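Local coordinates for 5'-tyrosyl-DNA phosphodiesterase (Caenorhabditis elegans, PDB 4FVA), which belongs to the endonuclease/exonuclease/phosphatase family, whose DNase I-like fold packs two beta sheets together, and holds a magnesium ion, at residues A[22-27]-A[77-82]; A[119-124]-A[149-154]; A[142-147]-A[160-165]. One frame throughout, in Å; residues are numbered along the deposited sequence.

Contact 1 of 3, residues A[22-27]-A[77-82]. With MG (magnesium ion), chain F.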
loop_
_atom_site.group_PDB
_atom_site.type_symbol
_atom_site.label_atom_id
_atom_site.label_comp_id
_atom_site.label_asym_id
_atom_site.label_seq_id
_atom_site.Cartn_x
_atom_site.Cartn_y
_atom_site.Cartn_z
ATOM N N ASP A 22 -8.430 -7.608 0.419
ATOM C CA ASP A 22 -9.075 -8.799 0.966
ATOM C C ASP A 22 -9.649 -9.663 -0.151
ATOM O O ASP A 22 -10.778 -10.152 -0.049
ATOM C CB ASP A 22 -10.186 -8.366 1.927
ATOM C CG ASP A 22 -10.624 -9.468 2.884
ATOM O OD1 ASP A 22 -9.923 -10.491 2.985
ATOM O OD2 ASP A 22 -11.677 -9.290 3.546
ATOM N N GLY A 23 -8.865 -9.864 -1.206
ATOM C CA GLY A 23 -9.283 -10.740 -2.294
ATOM C C GLY A 23 -9.425 -12.204 -1.891
ATOM O O GLY A 23 -10.093 -12.989 -2.580
ATOM N N LEU A 24 -8.800 -12.590 -0.780
ATOM C CA LEU A 24 -8.890 -13.985 -0.333
ATOM C C LEU A 24 -10.244 -14.305 0.274
ATOM O O LEU A 24 -10.575 -15.477 0.499
ATOM C CB LEU A 24 -7.792 -14.305 0.682
ATOM C CG LEU A 24 -6.371 -14.342 0.144
ATOM C CD1 LEU A 24 -5.398 -14.622 1.292
ATOM C CD2 LEU A 24 -6.268 -15.417 -0.965
ATOM N N ASP A 25 -11.020 -13.264 0.563
ATOM C CA ASP A 25 -12.364 -13.469 1.091
ATOM C C ASP A 25 -13.357 -13.525 -0.071
ATOM O O ASP A 25 -13.575 -12.535 -0.774
ATOM C CB ASP A 25 -12.713 -12.368 2.085
ATOM C CG ASP A 25 -14.133 -12.474 2.614
ATOM O OD1 ASP A 25 -14.819 -13.482 2.320
ATOM O OD2 ASP A 25 -14.561 -11.537 3.331
ATOM N N GLY A 26 -13.943 -14.695 -0.279
ATOM C CA GLY A 26 -14.792 -14.929 -1.432
ATOM C C GLY A 26 -16.189 -14.343 -1.347
ATOM O O GLY A 26 -16.855 -14.229 -2.371
ATOM N N ARG A 27 -16.635 -13.988 -0.143
ATOM C CA ARG A 27 -17.972 -13.439 0.067
ATOM C C ARG A 27 -18.183 -12.067 -0.586
ATOM O O ARG A 27 -17.474 -11.112 -0.273
ATOM C CB ARG A 27 -18.254 -13.341 1.566
ATOM C CG ARG A 27 -18.160 -14.695 2.281
ATOM C CD ARG A 27 -18.062 -14.572 3.807
ATOM N NE ARG A 27 -16.854 -13.863 4.229
ATOM C CZ ARG A 27 -16.560 -13.563 5.490
ATOM N NH1 ARG A 27 -17.383 -13.911 6.470
ATOM N NH2 ARG A 27 -15.437 -12.916 5.772
ATOM N N CYS A 77 -0.814 -16.258 -9.506
ATOM C CA CYS A 77 -0.554 -16.854 -8.193
ATOM C C CYS A 77 -1.836 -16.780 -7.359
ATOM O O CYS A 77 -2.784 -16.085 -7.746
ATOM C CB CYS A 77 0.600 -16.109 -7.515
ATOM S SG CYS A 77 1.072 -16.633 -5.832
ATOM N N GLN A 78 -1.890 -17.479 -6.227
ATOM C CA GLN A 78 -3.114 -17.455 -5.393
ATOM C C GLN A 78 -3.560 -16.017 -5.064
ATOM O O GLN A 78 -4.751 -15.683 -5.131
ATOM C CB GLN A 78 -2.905 -18.249 -4.106
ATOM C CG GLN A 78 -4.169 -18.398 -3.248
ATOM C CD GLN A 78 -3.861 -18.883 -1.843
ATOM O OE1 GLN A 78 -2.722 -19.240 -1.540
ATOM N NE2 GLN A 78 -4.867 -18.865 -0.966
ATOM N N TYR A 79 -2.607 -15.184 -4.651
ATOM C CA TYR A 79 -2.857 -13.751 -4.464
ATOM C C TYR A 79 -1.555 -12.974 -4.645
ATOM O O TYR A 79 -0.469 -13.555 -4.604
ATOM C CB TYR A 79 -3.523 -13.472 -3.108
ATOM C CG TYR A 79 -2.716 -13.921 -1.916
ATOM C CD1 TYR A 79 -2.571 -15.269 -1.620
ATOM C CD2 TYR A 79 -2.124 -12.991 -1.070
ATOM C CE1 TYR A 79 -1.837 -15.684 -0.512
ATOM C CE2 TYR A 79 -1.386 -13.389 0.029
ATOM C CZ TYR A 79 -1.249 -14.740 0.306
ATOM O OH TYR A 79 -0.524 -15.136 1.416
ATOM N N TYR A 80 -1.651 -11.673 -4.894
ATOM C CA TYR A 80 -0.470 -10.916 -5.295
ATOM C C TYR A 80 -0.721 -9.421 -5.078
ATOM O O TYR A 80 -1.760 -9.036 -4.520
ATOM C CB TYR A 80 -0.118 -11.227 -6.763
ATOM C CG TYR A 80 -1.329 -11.238 -7.694
ATOM C CD1 TYR A 80 -1.757 -10.075 -8.330
ATOM C CD2 TYR A 80 -2.045 -12.410 -7.922
ATOM C CE1 TYR A 80 -2.882 -10.078 -9.166
ATOM C CE2 TYR A 80 -3.155 -12.427 -8.762
ATOM C CZ TYR A 80 -3.571 -11.262 -9.374
ATOM O OH TYR A 80 -4.681 -11.281 -10.205
ATOM N N THR A 81 0.242 -8.585 -5.446
ATOM C CA THR A 81 0.068 -7.154 -5.247
ATOM C C THR A 81 -0.013 -6.422 -6.584
ATOM O O THR A 81 0.238 -7.009 -7.638
ATOM C CB THR A 81 1.194 -6.555 -4.388
ATOM O OG1 THR A 81 2.444 -6.715 -5.062
ATOM C CG2 THR A 81 1.256 -7.267 -3.037
ATOM N N ALA A 82 -0.365 -5.144 -6.544
ATOM C CA ALA A 82 -0.394 -4.353 -7.765
ATOM C C ALA A 82 0.060 -2.931 -7.464
ATOM O O ALA A 82 -0.150 -2.419 -6.357
ATOM C CB ALA A 82 -1.794 -4.356 -8.384
HETATM MG MG MG F . -7.825 -11.271 3.753
HETATM O O HOH W 1 -8.877 -13.554 4.198
HETATM O O HOH W 2 -7.512 -8.800 3.981
#
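Beside the magnesium site, the loop that follows strand 13-20 lays Leu24 against Tyr79, just ahead of strand 80-86. The two methyls of Leu24 divide the work. CD1 sits squarely over one face of the Tyr79 ring, 4.0 Å from its centroid and only 6° off the ring normal, a CH-pi contact. CD2 lies nearer the root of the ring, 3.8 Å from Tyr79 CD1, and also meets the amide end of Gln78, with Leu24 CD2 3.7 Å from Gln78 NE2. Gln78 reaches it through an extended chain that crosses Leu24 at roughly a right angle, while its CG borders the edge of the Tyr79 ring. With chi1 at 60°, CG between the backbone N and the carbonyl carbon, the ring presents a face to Leu24. Its hydroxyl is hydrogen-bonded to Arg106.

Leu24 belongs to a type I beta turn, Asp22 to Asp25, and this turn brings the apolar contact close to the metal centre of the DNase I-like fold. Asp22 OD1 binds the magnesium ion at 2.4 Å, two waters are further ligands, and Glu52 from strand 47-53 also binds the metal. Asp22 OD1 takes a hydrogen bond from Lys205 as well, and the Leu24 and Tyr79 side chains both touch Glu52.

At the end of the turn, Asp25 forms a salt bridge with Arg27, whose NE and NH2 each take one carboxylate oxygen: Arg27 NE reaches Asp25 OD1 at 2.8 Å with an N-H...O angle of 166°, and Arg27 NH2 reaches Asp25 OD2 at 2.9 Å. The backbone N of Arg27 meets Asp25 OD1 from the opposite face of the carboxylate plane to NE, closing an Asx turn.

Contact 2 of 3, residues A[119-124]-A[149-154]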
loop_
_atom_site.group_PDB
_atom_site.type_symbol
_atom_site.label_atom_id
_atom_site.label_comp_id
_atom_site.label_asym_id
_atom_site.label_seq_id
_atom_site.Cartn_x
_atom_site.Cartn_y
_atom_site.Cartn_z
ATOM N N LYS A 119 12.467 11.711 -10.451
ATOM C CA LYS A 119 12.702 10.280 -10.331
ATOM C C LYS A 119 11.860 9.755 -9.182
ATOM O O LYS A 119 11.821 10.369 -8.113
ATOM C CB LYS A 119 14.182 10.005 -10.076
ATOM C CG LYS A 119 14.572 8.553 -10.184
ATOM C CD LYS A 119 14.675 8.123 -11.653
ATOM C CE LYS A 119 15.203 6.702 -11.795
ATOM N NZ LYS A 119 15.394 6.330 -13.223
ATOM N N VAL A 120 11.166 8.637 -9.403
ATOM C CA VAL A 120 10.292 8.071 -8.376
ATOM C C VAL A 120 10.495 6.573 -8.259
ATOM O O VAL A 120 10.474 5.875 -9.269
ATOM C CB VAL A 120 8.803 8.326 -8.688
ATOM C CG1 VAL A 120 7.942 7.772 -7.571
ATOM C CG2 VAL A 120 8.543 9.808 -8.879
ATOM N N PHE A 121 10.714 6.091 -7.037
ATOM C CA PHE A 121 10.747 4.654 -6.752
ATOM C C PHE A 121 9.532 4.281 -5.915
ATOM O O PHE A 121 9.242 4.927 -4.903
ATOM C CB PHE A 121 12.040 4.251 -6.024
ATOM C CG PHE A 121 13.276 4.318 -6.889
ATOM C CD1 PHE A 121 13.919 5.530 -7.116
ATOM C CD2 PHE A 121 13.809 3.151 -7.448
ATOM C CE1 PHE A 121 15.073 5.590 -7.920
ATOM C CE2 PHE A 121 14.954 3.191 -8.235
ATOM C CZ PHE A 121 15.588 4.419 -8.476
ATOM N N LEU A 122 8.822 3.242 -6.347
ATOM C CA LEU A 122 7.632 2.769 -5.657
ATOM C C LEU A 122 7.910 1.354 -5.196
ATOM O O LEU A 122 8.202 0.486 -6.023
ATOM C CB LEU A 122 6.420 2.778 -6.599
ATOM C CG LEU A 122 6.097 4.130 -7.251
ATOM C CD1 LEU A 122 4.869 4.058 -8.167
ATOM C CD2 LEU A 122 5.913 5.170 -6.157
ATOM N N LEU A 123 7.821 1.123 -3.890
ATOM C CA LEU A 123 8.046 -0.200 -3.315
ATOM C C LEU A 123 6.823 -0.649 -2.515
ATOM O O LEU A 123 6.492 -0.060 -1.485
ATOM C CB LEU A 123 9.289 -0.191 -2.425
ATOM C CG LEU A 123 10.625 0.167 -3.098
ATOM C CD1 LEU A 123 10.815 1.679 -3.221
ATOM C CD2 LEU A 123 11.781 -0.471 -2.340
ATOM N N ASN A 124 6.161 -1.690 -3.012
ATOM C CA ASN A 124 4.910 -2.189 -2.459
ATOM C C ASN A 124 5.099 -3.618 -1.972
ATOM O O ASN A 124 5.630 -4.474 -2.707
ATOM C CB ASN A 124 3.822 -2.126 -3.549
ATOM C CG ASN A 124 2.454 -2.581 -3.060
ATOM O OD1 ASN A 124 2.169 -2.565 -1.864
ATOM N ND2 ASN A 124 1.592 -2.998 -4.001
ATOM N N ARG A 149 17.293 2.259 1.752
ATOM C CA ARG A 149 18.522 2.986 2.068
ATOM C C ARG A 149 19.420 3.030 0.828
ATOM O O ARG A 149 19.937 4.082 0.464
ATOM C CB ARG A 149 19.251 2.312 3.241
ATOM C CG ARG A 149 20.264 3.181 3.982
ATOM C CD ARG A 149 20.793 2.461 5.231
ATOM N NE ARG A 149 19.714 1.996 6.103
ATOM C CZ ARG A 149 19.379 0.713 6.244
ATOM N NH1 ARG A 149 18.376 0.355 7.042
ATOM N NH2 ARG A 149 20.056 -0.223 5.586
ATOM N N GLU A 150 19.612 1.878 0.183
ATOM C CA GLU A 150 20.407 1.801 -1.049
ATOM C C GLU A 150 19.844 2.663 -2.193
ATOM O O GLU A 150 20.582 3.405 -2.839
ATOM C CB GLU A 150 20.530 0.347 -1.505
ATOM C CG GLU A 150 21.357 0.162 -2.758
ATOM C CD GLU A 150 21.531 -1.298 -3.122
ATOM O OE1 GLU A 150 20.545 -2.062 -3.020
ATOM O OE2 GLU A 150 22.658 -1.684 -3.504
ATOM N N ILE A 151 18.539 2.571 -2.446
ATOM C CA ILE A 151 17.926 3.348 -3.525
ATOM C C ILE A 151 18.172 4.833 -3.300
ATOM O O ILE A 151 18.509 5.566 -4.230
ATOM C CB ILE A 151 16.409 3.048 -3.642
ATOM C CG1 ILE A 151 16.209 1.677 -4.299
ATOM C CG2 ILE A 151 15.667 4.124 -4.478
ATOM C CD1 ILE A 151 14.764 1.191 -4.305
ATOM N N ILE A 152 17.980 5.272 -2.061
ATOM C CA ILE A 152 18.190 6.666 -1.683
ATOM C C ILE A 152 19.642 7.104 -1.937
ATOM O O ILE A 152 19.893 8.164 -2.497
ATOM C CB ILE A 152 17.835 6.869 -0.203
ATOM C CG1 ILE A 152 16.324 6.718 0.012
ATOM C CG2 ILE A 152 18.368 8.196 0.299
ATOM C CD1 ILE A 152 15.923 6.606 1.488
ATOM N N ALA A 153 20.586 6.272 -1.514
ATOM C CA ALA A 153 22.015 6.507 -1.746
ATOM C C ALA A 153 22.354 6.568 -3.238
ATOM O O ALA A 153 23.192 7.368 -3.657
ATOM C CB ALA A 153 22.851 5.436 -1.047
ATOM N N GLN A 154 21.703 5.727 -4.039
ATOM C CA GLN A 154 21.983 5.678 -5.476
ATOM C C GLN A 154 21.261 6.756 -6.267
ATOM O O GLN A 154 21.576 6.988 -7.430
ATOM C CB GLN A 154 21.596 4.305 -6.056
ATOM C CG GLN A 154 22.430 3.112 -5.583
ATOM C CD GLN A 154 21.865 1.778 -6.086
ATOM O OE1 GLN A 154 20.674 1.673 -6.393
ATOM N NE2 GLN A 154 22.711 0.759 -6.150
#
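Ile151, on the helix, presses its CG2 methyl onto the face of Phe121 from the strand, 3.4 Å from the ring centroid and 14° off the normal. This CH-pi contact is tight: Ile151 CG2 comes equally near the ring carbon Phe121 CG, at 3.4 Å, and lies within 4.0 Å of every other ring carbon. The longer branch of the isoleucine runs on past the ring. Its CD1 lies 3.8 Å from Phe121 CD2, then meets Leu123 tip to tip, with Ile151 CD1 3.9 Å from Leu123 CD2.

The torsions of Ile151 let one side chain serve both strand residues. With chi1 at -75°, CG2 is turned onto the ring, and the extended chain beyond CG1 carries CD1 on to Leu123. Phe121 and Leu123, two residues apart on strand 118-126, both start out toward the helix.

Farther out, Val160 on the neighbouring strand 159-163 touches both Ile151 and Leu123, and Ile110 of strand 107-115 packs on Leu123. Asn155, just past the helix, touches Phe121, and its ND2 is hydrogen-bonded to the carbonyl O of Ile151. The helix is the crossover of the beta-alpha-beta unit 118-126, 134-154, 159-163. Between these two segments the contact is purely apolar, methyl on ring and methyl on methyl, where the last turn of the helix meets the strand.

Contact 3 of 3, residues A[142-147]-A[160-165]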
loop_
_atom_site.group_PDB
_atom_site.type_symbol
_atom_site.label_atom_id
_atom_site.label_comp_id
_atom_site.label_asym_id
_atom_site.label_seq_id
_atom_site.Cartn_x
_atom_site.Cartn_y
_atom_site.Cartn_z
ATOM N N GLY A 142 13.313 -5.290 7.645
ATOM C CA GLY A 142 14.710 -4.876 7.651
ATOM C C GLY A 142 15.275 -4.895 6.243
ATOM O O GLY A 142 15.911 -3.936 5.793
ATOM N N PHE A 143 14.989 -5.971 5.524
ATOM C CA PHE A 143 15.423 -6.110 4.150
ATOM C C PHE A 143 14.862 -4.979 3.307
ATOM O O PHE A 143 15.582 -4.368 2.508
ATOM C CB PHE A 143 14.978 -7.472 3.604
ATOM C CG PHE A 143 15.262 -7.675 2.143
ATOM C CD1 PHE A 143 16.475 -8.206 1.717
ATOM C CD2 PHE A 143 14.307 -7.337 1.186
ATOM C CE1 PHE A 143 16.739 -8.387 0.352
ATOM C CE2 PHE A 143 14.554 -7.520 -0.174
ATOM C CZ PHE A 143 15.769 -8.047 -0.592
ATOM N N CYS A 144 13.582 -4.677 3.483
ATOM C CA CYS A 144 12.985 -3.599 2.702
ATOM C C CYS A 144 13.668 -2.268 2.998
ATOM O O CYS A 144 13.959 -1.495 2.090
ATOM C CB CYS A 144 11.478 -3.499 2.957
ATOM S SG CYS A 144 10.544 -4.892 2.281
ATOM N N MET A 145 13.937 -2.007 4.272
ATOM C CA MET A 145 14.578 -0.743 4.643
ATOM C C MET A 145 16.004 -0.638 4.079
ATOM O O MET A 145 16.439 0.432 3.646
ATOM C CB MET A 145 14.538 -0.534 6.164
ATOM C CG MET A 145 13.177 -0.019 6.698
ATOM S SD MET A 145 12.615 1.485 5.844
ATOM C CE MET A 145 11.013 1.772 6.596
ATOM N N ASP A 146 16.718 -1.754 4.048
ATOM C CA ASP A 146 18.042 -1.762 3.450
ATOM C C ASP A 146 17.965 -1.406 1.977
ATOM O O ASP A 146 18.806 -0.671 1.452
ATOM C CB ASP A 146 18.715 -3.122 3.637
ATOM C CG ASP A 146 19.130 -3.379 5.083
ATOM O OD1 ASP A 146 19.254 -2.411 5.855
ATOM O OD2 ASP A 146 19.351 -4.555 5.438
ATOM N N LYS A 147 16.948 -1.937 1.308
ATOM C CA LYS A 147 16.743 -1.664 -0.098
ATOM C C LYS A 147 16.430 -0.189 -0.324
ATOM O O LYS A 147 16.964 0.434 -1.249
ATOM C CB LYS A 147 15.626 -2.557 -0.642
ATOM C CG LYS A 147 15.362 -2.410 -2.137
ATOM C CD LYS A 147 16.614 -2.693 -2.952
ATOM C CE LYS A 147 16.302 -2.802 -4.439
ATOM N NZ LYS A 147 15.614 -1.590 -4.983
ATOM N N VAL A 160 11.108 8.501 -2.961
ATOM C CA VAL A 160 10.980 7.072 -2.712
ATOM C C VAL A 160 9.769 6.823 -1.800
ATOM O O VAL A 160 9.676 7.392 -0.698
ATOM C CB VAL A 160 12.265 6.493 -2.063
ATOM C CG1 VAL A 160 12.118 5.006 -1.830
ATOM C CG2 VAL A 160 13.489 6.768 -2.940
ATOM N N PHE A 161 8.843 5.980 -2.256
ATOM C CA PHE A 161 7.694 5.579 -1.433
ATOM C C PHE A 161 7.750 4.084 -1.139
ATOM O O PHE A 161 7.748 3.250 -2.058
ATOM C CB PHE A 161 6.359 5.924 -2.120
ATOM C CG PHE A 161 6.157 7.404 -2.328
ATOM C CD1 PHE A 161 5.959 8.243 -1.246
ATOM C CD2 PHE A 161 6.190 7.954 -3.611
ATOM C CE1 PHE A 161 5.791 9.613 -1.424
ATOM C CE2 PHE A 161 6.019 9.329 -3.806
ATOM C CZ PHE A 161 5.816 10.159 -2.703
ATOM N N PHE A 162 7.785 3.745 0.140
ATOM C CA PHE A 162 7.744 2.340 0.540
ATOM C C PHE A 162 6.608 2.051 1.511
ATOM O O PHE A 162 6.442 2.769 2.500
ATOM C CB PHE A 162 9.053 1.914 1.185
ATOM C CG PHE A 162 8.932 0.638 1.952
ATOM C CD1 PHE A 162 8.782 -0.576 1.289
ATOM C CD2 PHE A 162 8.904 0.656 3.332
ATOM C CE1 PHE A 162 8.639 -1.764 2.007
ATOM C CE2 PHE A 162 8.767 -0.524 4.057
ATOM C CZ PHE A 162 8.629 -1.735 3.389
ATOM N N GLY A 163 5.833 0.998 1.236
ATOM C CA GLY A 163 4.784 0.593 2.155
ATOM C C GLY A 163 3.897 -0.530 1.640
ATOM O O GLY A 163 4.304 -1.345 0.798
ATOM N N GLY A 164 2.674 -0.559 2.156
ATOM C CA GLY A 164 1.714 -1.593 1.847
ATOM C C GLY A 164 1.129 -2.110 3.138
ATOM O O GLY A 164 1.047 -1.390 4.146
ATOM N N ASP A 165 0.739 -3.376 3.120
ATOM C CA ASP A 165 0.281 -4.034 4.328
ATOM C C ASP A 165 1.492 -4.652 4.985
ATOM O O ASP A 165 1.960 -5.700 4.550
ATOM C CB ASP A 165 -0.751 -5.112 4.008
ATOM C CG ASP A 165 -1.285 -5.797 5.262
ATOM O OD1 ASP A 165 -0.763 -5.521 6.367
ATOM O OD2 ASP A 165 -2.214 -6.625 5.140
#
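Apolar carbon contacts come first where Cys144 and Met145 of helix 134-154 meet Phe162 of strand 159-163. Cys144 CB is 3.4 Å from Phe162 CZ, the far end of the ring, while the methyl Met145 CE lies 4.0 Å from Phe162 CD2. Both approach obliquely from the same side of the ring plane, and the Met145 chain crosses the phenylalanine at about a right angle. The methionine does not start out toward the strand; a bend at chi2 (-53°) carries its methyl back to the ring.

The sulfur-aromatic contacts are longer. Cys144 SG stands 4.7 Å from the Phe162 centroid, 61° off the ring normal, and Met145 SD stands 5.4 Å from that centroid at 48°, a Met-aromatic contact.

Around this buried group, Leu108 touches both Cys144 and Phe162, and Tyr219 of strand 212-221 touches both Met145 and Phe162. The helix is thereby laid over the second strand of its beta-alpha-beta crossover. With no hydrogen bond across the two segments, this junction probably rests on dispersion, with at most a weak contribution from the obliquely placed sulfurs.

Overall arrangement
From the N terminus, contact 1 closes first: residues 77-82 return to the loop 22-27 after 49 intervening residues that include helix 29-43 and strand 47-53. Contacts 2 and 3 open later and cross, closing over 24 and 12 residues: 142-147 precedes 149-154 on helix 134-154, while their strand partners 119-124 and 160-165 flank that helix in sequence. Both therefore fasten one helix to two parallel neighbouring strands, and probable backbone hydrogen bonds between Phe161 and residues Phe121 and Leu123 join these strands. Contact 1 lies about 27 Å from contact 2, centre to centre, yet Asn124 packs against Thr81 and Ala82, bringing the two sheets together.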